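Local atomic coordinates of CurF (Lyngbya majuscula, PDB entry 5DP2), a protein that probably closes the cyclopropane ring in curacin A biosynthesis, acting as an NADP-binding enoyl reductase of a polyketide synthase pathway. Residues A[19-24]-A[323-328]; A[40-45]-A[114-119]; A[175-180]-A[306-311]. All blocks are in the same frame, centred on the assembly; numbering follows the deposited sequence. Where two conformers were deposited one is given.

Contact 1 of 3, residues A[19-24]-A[323-328]; sequences GLLKNL and EAFRHL
L24 lays its CD1 methyl over one face of the F325 ring, 3.7 Å from the ring centroid and 13° off the normal, a CH-pi contact in which the two side chains cross at about a right angle. L21 reaches the same helix beside it. Its CD1 lies 3.6 Å from R326 CG and 3.9 Å from F325 C, so this methyl rests against backbone as well as side chain; L21 and the arginine stem lie alongside, running in reverse senses. Residues 21-23 form a 3-10 turn, and L24 N bonds back to L21 O at 3.0 Å; this spacing of three places both leucines toward the helix, where branched apolar chains suit the buried ground around F325.

The other side of the contact is polar and much looser. R326 runs extended from CG to NE, carrying its guanidinium past K22, whose CB is 3.7 Å from R326 NH2. Water 1, at the guanidinium edge, accepts from R326 NH2 at 3.0 Å and from K22 N, joining turn to helix. The remaining grip comes from within the helix: R326 NH1 forms a salt bridge with E323 OE2 at 2.9 Å, which helps fix the guanidinium. K22 turns at chi3 (-87°), and its NZ stays 6.0 Å from R326 NH2, which probably limits repulsion between the like charges.

Helix 50-57 completes the apolar side, with V56 touching L21, L24 and F325. On another side of helix 321-329, I337 of strand 336-340 touches A324 and L328, and L328 also touches the bound NADP.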
loop_
_atom_site.group_PDB
_atom_site.type_symbol
_atom_site.label_atom_id
_atom_site.label_comp_id
_atom_site.label_asym_id
_atom_site.label_seq_id
_atom_site.Cartn_x
_atom_site.Cartn_y
_atom_site.Cartn_z
ATOM N N GLY A 19 17.453 -9.071 -9.337
ATOM C CA GLY A 19 18.426 -9.340 -8.284
ATOM C C GLY A 19 19.085 -8.155 -7.625
ATOM O O GLY A 19 19.573 -8.290 -6.488
ATOM N N LEU A 20 19.160 -7.014 -8.310
ATOM C CA LEU A 20 19.861 -5.833 -7.770
ATOM C C LEU A 20 19.071 -4.549 -8.003
ATOM O O LEU A 20 18.646 -4.271 -9.137
ATOM C CB LEU A 20 21.233 -5.636 -8.362
ATOM C CG LEU A 20 22.304 -6.692 -8.058
ATOM C CD1 LEU A 20 23.591 -6.296 -8.729
ATOM C CD2 LEU A 20 22.550 -6.919 -6.567
ATOM N N LEU A 21 18.922 -3.737 -6.960
ATOM C CA LEU A 21 18.268 -2.441 -7.107
ATOM C C LEU A 21 19.027 -1.531 -8.071
ATOM O O LEU A 21 18.405 -0.720 -8.774
ATOM C CB LEU A 21 18.087 -1.742 -5.747
ATOM C CG LEU A 21 17.196 -2.483 -4.741
ATOM C CD1 LEU A 21 17.045 -1.663 -3.480
ATOM C CD2 LEU A 21 15.847 -2.833 -5.329
ATOM N N LYS A 22 20.361 -1.649 -8.115
ATOM C CA LYS A 22 21.130 -0.720 -8.938
ATOM C C LYS A 22 20.839 -0.883 -10.415
ATOM O O LYS A 22 21.212 -0.027 -11.219
ATOM C CB LYS A 22 22.630 -0.812 -8.667
ATOM C CG LYS A 22 23.277 -2.082 -9.182
ATOM C CD LYS A 22 24.703 -2.284 -8.675
ATOM C CE LYS A 22 25.729 -1.592 -9.544
ATOM N NZ LYS A 22 27.106 -1.848 -9.022
ATOM N N ASN A 23 20.212 -1.982 -10.817
ATOM C CA ASN A 23 19.880 -2.148 -12.227
ATOM C C ASN A 23 18.572 -1.470 -12.669
ATOM O O ASN A 23 18.240 -1.491 -13.868
ATOM C CB ASN A 23 19.835 -3.619 -12.613
ATOM C CG ASN A 23 21.186 -4.305 -12.558
ATOM O OD1 ASN A 23 22.220 -3.740 -12.932
ATOM N ND2 ASN A 23 21.167 -5.562 -12.155
ATOM N N LEU A 24 17.856 -0.823 -11.749
ATOM C CA LEU A 24 16.721 0.024 -12.147
ATOM C C LEU A 24 17.245 1.131 -13.073
ATOM O O LEU A 24 18.221 1.795 -12.749
ATOM C CB LEU A 24 16.092 0.642 -10.905
ATOM C CG LEU A 24 15.209 -0.309 -10.094
ATOM C CD1 LEU A 24 15.024 0.202 -8.676
ATOM C CD2 LEU A 24 13.867 -0.507 -10.789
ATOM N N GLU A 323 18.186 5.043 -4.955
ATOM C CA GLU A 323 18.265 5.369 -3.540
ATOM C C GLU A 323 16.883 5.375 -2.863
ATOM O O GLU A 323 16.778 5.030 -1.681
ATOM C CB GLU A 323 18.987 6.678 -3.306
ATOM C CG GLU A 323 20.480 6.572 -3.622
ATOM C CD GLU A 323 21.198 5.414 -2.902
ATOM O OE1 GLU A 323 20.965 5.165 -1.695
ATOM O OE2 GLU A 323 22.032 4.735 -3.539
ATOM N N ALA A 324 15.829 5.774 -3.586
ATOM C CA ALA A 324 14.480 5.725 -3.027
ATOM C C ALA A 324 14.086 4.272 -2.699
ATOM O O ALA A 324 13.566 3.969 -1.633
ATOM C CB ALA A 324 13.501 6.330 -4.013
ATOM N N PHE A 325 14.338 3.351 -3.658
ATOM C CA PHE A 325 14.066 1.948 -3.419
ATOM C C PHE A 325 14.912 1.417 -2.265
ATOM O O PHE A 325 14.427 0.651 -1.429
ATOM C CB PHE A 325 14.301 1.083 -4.679
ATOM C CG PHE A 325 13.126 0.990 -5.649
ATOM C CD1 PHE A 325 12.653 2.086 -6.339
ATOM C CD2 PHE A 325 12.533 -0.234 -5.907
ATOM C CE1 PHE A 325 11.591 1.963 -7.237
ATOM C CE2 PHE A 325 11.483 -0.374 -6.809
ATOM C CZ PHE A 325 11.019 0.738 -7.495
ATOM N N ARG A 326 16.186 1.828 -2.205
ATOM C CA ARG A 326 17.069 1.369 -1.123
ATOM C C ARG A 326 16.624 1.879 0.233
ATOM O O ARG A 326 16.783 1.182 1.244
ATOM C CB ARG A 326 18.509 1.807 -1.395
ATOM C CG ARG A 326 19.245 0.951 -2.379
ATOM C CD ARG A 326 20.650 1.460 -2.601
ATOM N NE ARG A 326 21.326 0.520 -3.472
ATOM C CZ ARG A 326 22.305 0.827 -4.312
ATOM N NH1 ARG A 326 22.771 2.071 -4.368
ATOM N NH2 ARG A 326 22.857 -0.116 -5.081
ATOM N N HIS A 327 16.059 3.088 0.266
ATOM C CA HIS A 327 15.584 3.682 1.520
ATOM C C HIS A 327 14.510 2.777 2.116
ATOM O O HIS A 327 14.444 2.553 3.323
ATOM C CB HIS A 327 15.087 5.098 1.245
ATOM C CG HIS A 327 14.856 5.933 2.464
ATOM N ND1 HIS A 327 15.839 6.664 3.090
ATOM C CD2 HIS A 327 13.704 6.212 3.122
ATOM C CE1 HIS A 327 15.299 7.345 4.091
ATOM N NE2 HIS A 327 14.007 7.071 4.140
ATOM N N LEU A 328 13.630 2.251 1.248
ATOM C CA LEU A 328 12.582 1.321 1.682
ATOM C C LEU A 328 13.157 -0.060 2.001
ATOM O O LEU A 328 12.824 -0.644 3.036
ATOM C CB LEU A 328 11.471 1.246 0.607
ATOM C CG LEU A 328 10.255 0.440 1.021
ATOM C CD1 LEU A 328 9.664 0.847 2.363
ATOM C CD2 LEU A 328 9.226 0.511 -0.083
HETATM O O HOH W 1 21.860 -2.957 -5.516
#

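Contact 2 of 3, residues A[40-45]-A[114-119]; sequences EVQIKA and SSFVIC
V41 and V117 are a hydrogen-bonded pair joining antiparallel strands 40-45 and 116-119 in the GroES-like domain of this enoyl reductase. V41 N gives to V117 O at 2.8 Å, nearly straight at 172°, and V117 N returns a bond to V41 O at 2.9 Å. The next bond, I43 N to S115 O at 3.1 Å, is less regular: the donor stands 36° above the carbonyl plane, for S115 is not yet extended, the strand beginning at F116.

The side chains alternate between two faces. On one, V41 and V117 supply beta-branched apolar groups, which suit strands and fill the interior, and I43 CD1 reaches V117 CG2 at 3.9 Å. On the other lie E40, Q42, F116 and I118. Q42 lies alongside the F116 ring, both projecting from the same face, with the methylene CG 3.7 Å from F116 CE1 and its amide turned 44° from the ring. E40 is extended, its CG against I118 CG1 and its carboxylate OE1 near F116 CB; a long acidic chain can thus lend its methylenes to packing and still reach a polar partner.

That partner belongs to the second shell. R31 makes a salt bridge to E40 OE1 and a cation-pi contact with F116, tying carboxylate and ring together. Beneath the valines, L106 of strand 103-107 touches V117 and I43. Farther along the first strand, K44 and A45 both face V85 in a classic beta bulge. Where the pairing of the two segments begins, water 2 sits 2.7 Å from I43 O and 2.8 Å from S115 O, placed to donate to either carbonyl.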
loop_
_atom_site.group_PDB
_atom_site.type_symbol
_atom_site.label_atom_id
_atom_site.label_comp_id
_atom_site.label_asym_id
_atom_site.label_seq_id
_atom_site.Cartn_x
_atom_site.Cartn_y
_atom_site.Cartn_z
ATOM N N GLU A 40 -4.548 10.307 -21.197
ATOM C CA GLU A 40 -3.099 10.387 -20.940
ATOM C C GLU A 40 -2.845 11.303 -19.734
ATOM O O GLU A 40 -3.280 12.472 -19.719
ATOM C CB GLU A 40 -2.337 10.927 -22.140
ATOM C CG GLU A 40 -0.825 10.830 -21.965
ATOM C CD GLU A 40 -0.026 11.442 -23.072
ATOM O OE1 GLU A 40 1.056 10.881 -23.383
ATOM O OE2 GLU A 40 -0.467 12.485 -23.602
ATOM N N VAL A 41 -2.124 10.758 -18.749
ATOM C CA VAL A 41 -1.783 11.461 -17.519
ATOM C C VAL A 41 -0.256 11.671 -17.469
ATOM O O VAL A 41 0.515 10.718 -17.667
ATOM C CB VAL A 41 -2.218 10.655 -16.282
ATOM C CG1 VAL A 41 -1.886 11.411 -15.006
ATOM C CG2 VAL A 41 -3.709 10.341 -16.357
ATOM N N GLN A 42 0.167 12.912 -17.227
ATOM C CA GLN A 42 1.578 13.200 -16.937
ATOM C C GLN A 42 1.806 12.994 -15.439
ATOM O O GLN A 42 1.180 13.673 -14.597
ATOM C CB GLN A 42 1.929 14.628 -17.344
ATOM C CG GLN A 42 3.424 14.877 -17.159
ATOM C CD GLN A 42 3.898 16.172 -17.708
ATOM O OE1 GLN A 42 3.159 16.902 -18.329
ATOM N NE2 GLN A 42 5.155 16.460 -17.508
ATOM N N ILE A 43 2.636 12.023 -15.088
ATOM C CA ILE A 43 2.864 11.684 -13.698
ATOM C C ILE A 43 3.638 12.790 -13.005
ATOM O O ILE A 43 4.614 13.304 -13.541
ATOM C CB ILE A 43 3.608 10.318 -13.587
ATOM C CG1 ILE A 43 2.812 9.227 -14.281
ATOM C CG2 ILE A 43 3.908 9.987 -12.150
ATOM C CD1 ILE A 43 1.419 8.975 -13.741
ATOM N N LYS A 44 3.195 13.144 -11.779
ATOM C CA LYS A 44 3.887 14.128 -10.970
ATOM C C LYS A 44 4.562 13.528 -9.738
ATOM O O LYS A 44 5.623 13.996 -9.333
ATOM C CB LYS A 44 2.942 15.271 -10.588
ATOM C CG LYS A 44 2.320 16.005 -11.789
ATOM C CD LYS A 44 3.345 16.782 -12.602
ATOM C CE LYS A 44 2.816 17.225 -13.956
ATOM N NZ LYS A 44 1.798 18.301 -13.810
ATOM N N ALA A 45 3.963 12.501 -9.123
ATOM C CA ALA A 45 4.555 11.876 -7.942
ATOM C C ALA A 45 4.097 10.436 -7.903
ATOM O O ALA A 45 2.932 10.126 -8.185
ATOM C CB ALA A 45 4.168 12.634 -6.671
ATOM N N SER A 114 6.596 6.168 -14.895
ATOM C CA SER A 114 6.678 6.516 -16.310
ATOM C C SER A 114 6.412 8.006 -16.410
ATOM O O SER A 114 5.654 8.556 -15.616
ATOM C CB SER A 114 5.601 5.811 -17.140
ATOM O OG SER A 114 5.677 4.400 -17.069
ATOM N N SER A 115 6.947 8.657 -17.439
ATOM C CA SER A 115 6.643 10.067 -17.624
ATOM C C SER A 115 5.150 10.292 -17.890
ATOM O O SER A 115 4.548 11.251 -17.367
ATOM C CB SER A 115 7.450 10.624 -18.791
ATOM O OG SER A 115 8.836 10.354 -18.657
ATOM N N PHE A 116 4.571 9.432 -18.727
ATOM C CA PHE A 116 3.175 9.517 -19.129
ATOM C C PHE A 116 2.551 8.132 -19.007
ATOM O O PHE A 116 3.217 7.140 -19.320
ATOM C CB PHE A 116 3.018 10.005 -20.567
ATOM C CG PHE A 116 3.588 11.392 -20.782
ATOM C CD1 PHE A 116 2.838 12.531 -20.511
ATOM C CD2 PHE A 116 4.889 11.558 -21.226
ATOM C CE1 PHE A 116 3.383 13.792 -20.666
ATOM C CE2 PHE A 116 5.433 12.809 -21.379
ATOM C CZ PHE A 116 4.682 13.930 -21.105
ATOM N N VAL A 117 1.296 8.077 -18.546
ATOM C CA VAL A 117 0.521 6.848 -18.480
ATOM C C VAL A 117 -0.751 7.048 -19.294
ATOM O O VAL A 117 -1.462 8.018 -19.075
ATOM C CB VAL A 117 0.180 6.476 -17.021
ATOM C CG1 VAL A 117 -0.847 5.343 -16.961
ATOM C CG2 VAL A 117 1.433 6.061 -16.260
ATOM N N ILE A 118 -1.037 6.095 -20.187
ATOM C CA ILE A 118 -2.326 6.080 -20.905
ATOM C C ILE A 118 -3.173 4.990 -20.284
ATOM O O ILE A 118 -2.784 3.839 -20.232
ATOM C CB ILE A 118 -2.129 5.950 -22.425
ATOM C CG1 ILE A 118 -1.383 7.201 -22.934
ATOM C CG2 ILE A 118 -3.456 5.813 -23.128
ATOM C CD1 ILE A 118 -1.106 7.227 -24.426
ATOM N N CYS A 119 -4.366 5.351 -19.848
ATOM C CA CYS A 119 -5.245 4.409 -19.192
ATOM C C CYS A 119 -6.690 4.708 -19.509
ATOM O O CYS A 119 -7.004 5.579 -20.284
ATOM C CB CYS A 119 -4.985 4.392 -17.697
ATOM S SG CYS A 119 -5.302 5.930 -16.871
HETATM O O HOH W 2 6.085 12.970 -15.816
#

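Contact 3 of 3, residues A[175-180]-A[306-311]; sequences AVQLAQ and GSLKPL
Q177 turns its side-chain amide onto the backbone of K309 and grips both polar backbone atoms of that residue, N and O, pinning an irregular loop to helix 170-181. The helix links the adjacent parallel strands 161-164 and 185-190 in a beta-alpha-beta unit of the Rossmann-type nucleotide-binding domain.

The two bonds differ in quality. K309 N donates to Q177 OE1 at 2.9 Å, almost straight at 168°, lying in the carbonyl plane on a lone pair of the amide oxygen. Q177 NE2 gives to K309 O at 3.0 Å; the acceptor lies near the plane of the glutamine amide, but the nitrogen stands 40° above the carbonyl plane of K309. Glutamine suits the place because one flat group offers an acceptor and a donor side by side, as a backbone would. Its CG lies anti to the carbonyl carbon (chi1 -75°) and the chain is extended beyond it, which carries the amide from the helix to the loop. Together the two bonds should fix the amide's rotation. Water 3 lies 2.8 Å from Q177 OE1 and also near S307 O, placed to bridge helix and loop.

Leucines flank this polar core. L178 and L308 meet at about a right angle, CD2 of L178 lying 3.8 Å from CD1 of L308, while L311 crosses the glutamine at a slant, its CD2 3.8 Å from Q177 NE2. F143 of helix 140-153 touches both Q177 and L311, and L308 packs back on the preceding helix 290-305, against L299, L302 and F303.

K309 bends at chi2 and chi4, folding its chain back, and its NZ meets G306 O at 2.7 Å, in the carbonyl plane and on a lone pair.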
loop_
_atom_site.group_PDB
_atom_site.type_symbol
_atom_site.label_atom_id
_atom_site.label_comp_id
_atom_site.label_asym_id
_atom_site.label_seq_id
_atom_site.Cartn_x
_atom_site.Cartn_y
_atom_site.Cartn_z
ATOM N N ALA A 175 -3.198 2.170 8.644
ATOM C CA ALA A 175 -4.003 1.376 9.561
ATOM C C ALA A 175 -4.123 2.044 10.924
ATOM O O ALA A 175 -5.205 2.002 11.527
ATOM C CB ALA A 175 -3.434 -0.028 9.673
ATOM N N VAL A 176 -3.051 2.653 11.436
ATOM C CA VAL A 176 -3.166 3.355 12.720
ATOM C C VAL A 176 -4.180 4.491 12.602
ATOM O O VAL A 176 -5.054 4.651 13.459
ATOM C CB VAL A 176 -1.793 3.880 13.223
ATOM C CG1 VAL A 176 -1.988 4.791 14.424
ATOM C CG2 VAL A 176 -0.867 2.723 13.574
ATOM N N GLN A 177 -4.065 5.305 11.557
ATOM C CA GLN A 177 -5.000 6.412 11.402
ATOM C C GLN A 177 -6.432 5.899 11.336
ATOM O O GLN A 177 -7.343 6.457 11.973
ATOM C CB GLN A 177 -4.723 7.226 10.134
ATOM C CG GLN A 177 -3.523 8.146 10.213
ATOM C CD GLN A 177 -3.574 9.178 9.101
ATOM O OE1 GLN A 177 -4.631 9.758 8.835
ATOM N NE2 GLN A 177 -2.442 9.435 8.476
ATOM N N LEU A 178 -6.681 4.866 10.540
ATOM C CA LEU A 178 -8.034 4.345 10.386
ATOM C C LEU A 178 -8.551 3.698 11.669
ATOM O O LEU A 178 -9.705 3.915 12.063
ATOM C CB LEU A 178 -8.090 3.349 9.218
ATOM C CG LEU A 178 -8.157 4.013 7.861
ATOM C CD1 LEU A 178 -7.758 3.020 6.785
ATOM C CD2 LEU A 178 -9.550 4.549 7.595
ATOM N N ALA A 179 -7.719 2.896 12.330
ATOM C CA ALA A 179 -8.155 2.271 13.557
ATOM C C ALA A 179 -8.563 3.326 14.599
ATOM O O ALA A 179 -9.559 3.146 15.305
ATOM C CB ALA A 179 -7.076 1.349 14.097
ATOM N N GLN A 180 -7.794 4.400 14.687
ATOM C CA GLN A 180 -8.181 5.449 15.640
ATOM C C GLN A 180 -9.412 6.223 15.192
ATOM O O GLN A 180 -10.251 6.555 16.039
ATOM C CB GLN A 180 -7.002 6.342 15.917
ATOM C CG GLN A 180 -5.880 5.524 16.518
ATOM C CD GLN A 180 -4.880 6.349 17.258
ATOM O OE1 GLN A 180 -4.444 7.402 16.799
ATOM N NE2 GLN A 180 -4.531 5.886 18.447
ATOM N N GLY A 306 -10.263 16.164 6.421
ATOM C CA GLY A 306 -9.135 16.059 7.345
ATOM C C GLY A 306 -9.310 15.005 8.427
ATOM O O GLY A 306 -8.448 14.876 9.290
ATOM N N SER A 307 -10.390 14.211 8.398
ATOM C CA SER A 307 -10.493 13.052 9.289
ATOM C C SER A 307 -9.355 12.053 9.099
ATOM O O SER A 307 -8.970 11.362 10.034
ATOM C CB SER A 307 -11.833 12.341 9.091
ATOM O OG SER A 307 -12.908 13.085 9.617
ATOM N N LEU A 308 -8.889 11.937 7.858
ATOM C CA LEU A 308 -7.646 11.219 7.541
ATOM C C LEU A 308 -6.691 12.242 6.938
ATOM O O LEU A 308 -7.116 13.223 6.317
ATOM C CB LEU A 308 -7.880 10.069 6.566
ATOM C CG LEU A 308 -8.818 8.982 7.097
ATOM C CD1 LEU A 308 -9.069 7.974 5.987
ATOM C CD2 LEU A 308 -8.277 8.277 8.340
ATOM N N LYS A 309 -5.383 11.995 7.126
ATOM C CA LYS A 309 -4.338 12.897 6.682
ATOM C C LYS A 309 -3.326 12.138 5.839
ATOM O O LYS A 309 -3.163 10.922 6.003
ATOM C CB LYS A 309 -3.604 13.498 7.888
ATOM C CG LYS A 309 -4.445 14.263 8.871
ATOM C CD LYS A 309 -4.564 15.714 8.518
ATOM C CE LYS A 309 -5.040 16.572 9.691
ATOM N NZ LYS A 309 -6.506 16.635 9.920
ATOM N N PRO A 310 -2.606 12.836 4.964
ATOM C CA PRO A 310 -1.504 12.197 4.270
ATOM C C PRO A 310 -0.559 11.532 5.257
ATOM O O PRO A 310 -0.385 11.971 6.412
ATOM C CB PRO A 310 -0.791 13.349 3.559
ATOM C CG PRO A 310 -1.766 14.445 3.506
ATOM C CD PRO A 310 -2.729 14.268 4.625
ATOM N N LEU A 311 0.091 10.464 4.801
ATOM C CA LEU A 311 1.144 9.836 5.616
ATOM C C LEU A 311 2.356 10.726 5.712
ATOM O O LEU A 311 2.613 11.534 4.816
ATOM C CB LEU A 311 1.557 8.496 4.996
ATOM C CG LEU A 311 0.452 7.484 4.784
ATOM C CD1 LEU A 311 1.056 6.185 4.259
ATOM C CD2 LEU A 311 -0.384 7.273 6.051
HETATM O O HOH W 3 -5.971 10.769 11.075
#

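Overall arrangement
From the N terminus, the chain first reaches 19-24, in the loop between strands 11-14 and 25-28; its partner 323-328, on helix 321-329, lies near the far end, so contact 1 ties the two together, closing a loop around nearly the whole protein. Contact 2 and contact 3 nest inside it in series: 40-45 is met by 114-119 within the GroES-like domain, and only later is 175-180, in the nucleotide-binding domain, met by 306-311. This last segment leads to strand 313-317 of the mixed sheet containing strand 39-48, so the loop of contact 3 lies where the chain passes from the nucleotide-binding domain back to that sheet. Contacts 1 and 3 lie on opposite sides of the chain's centre.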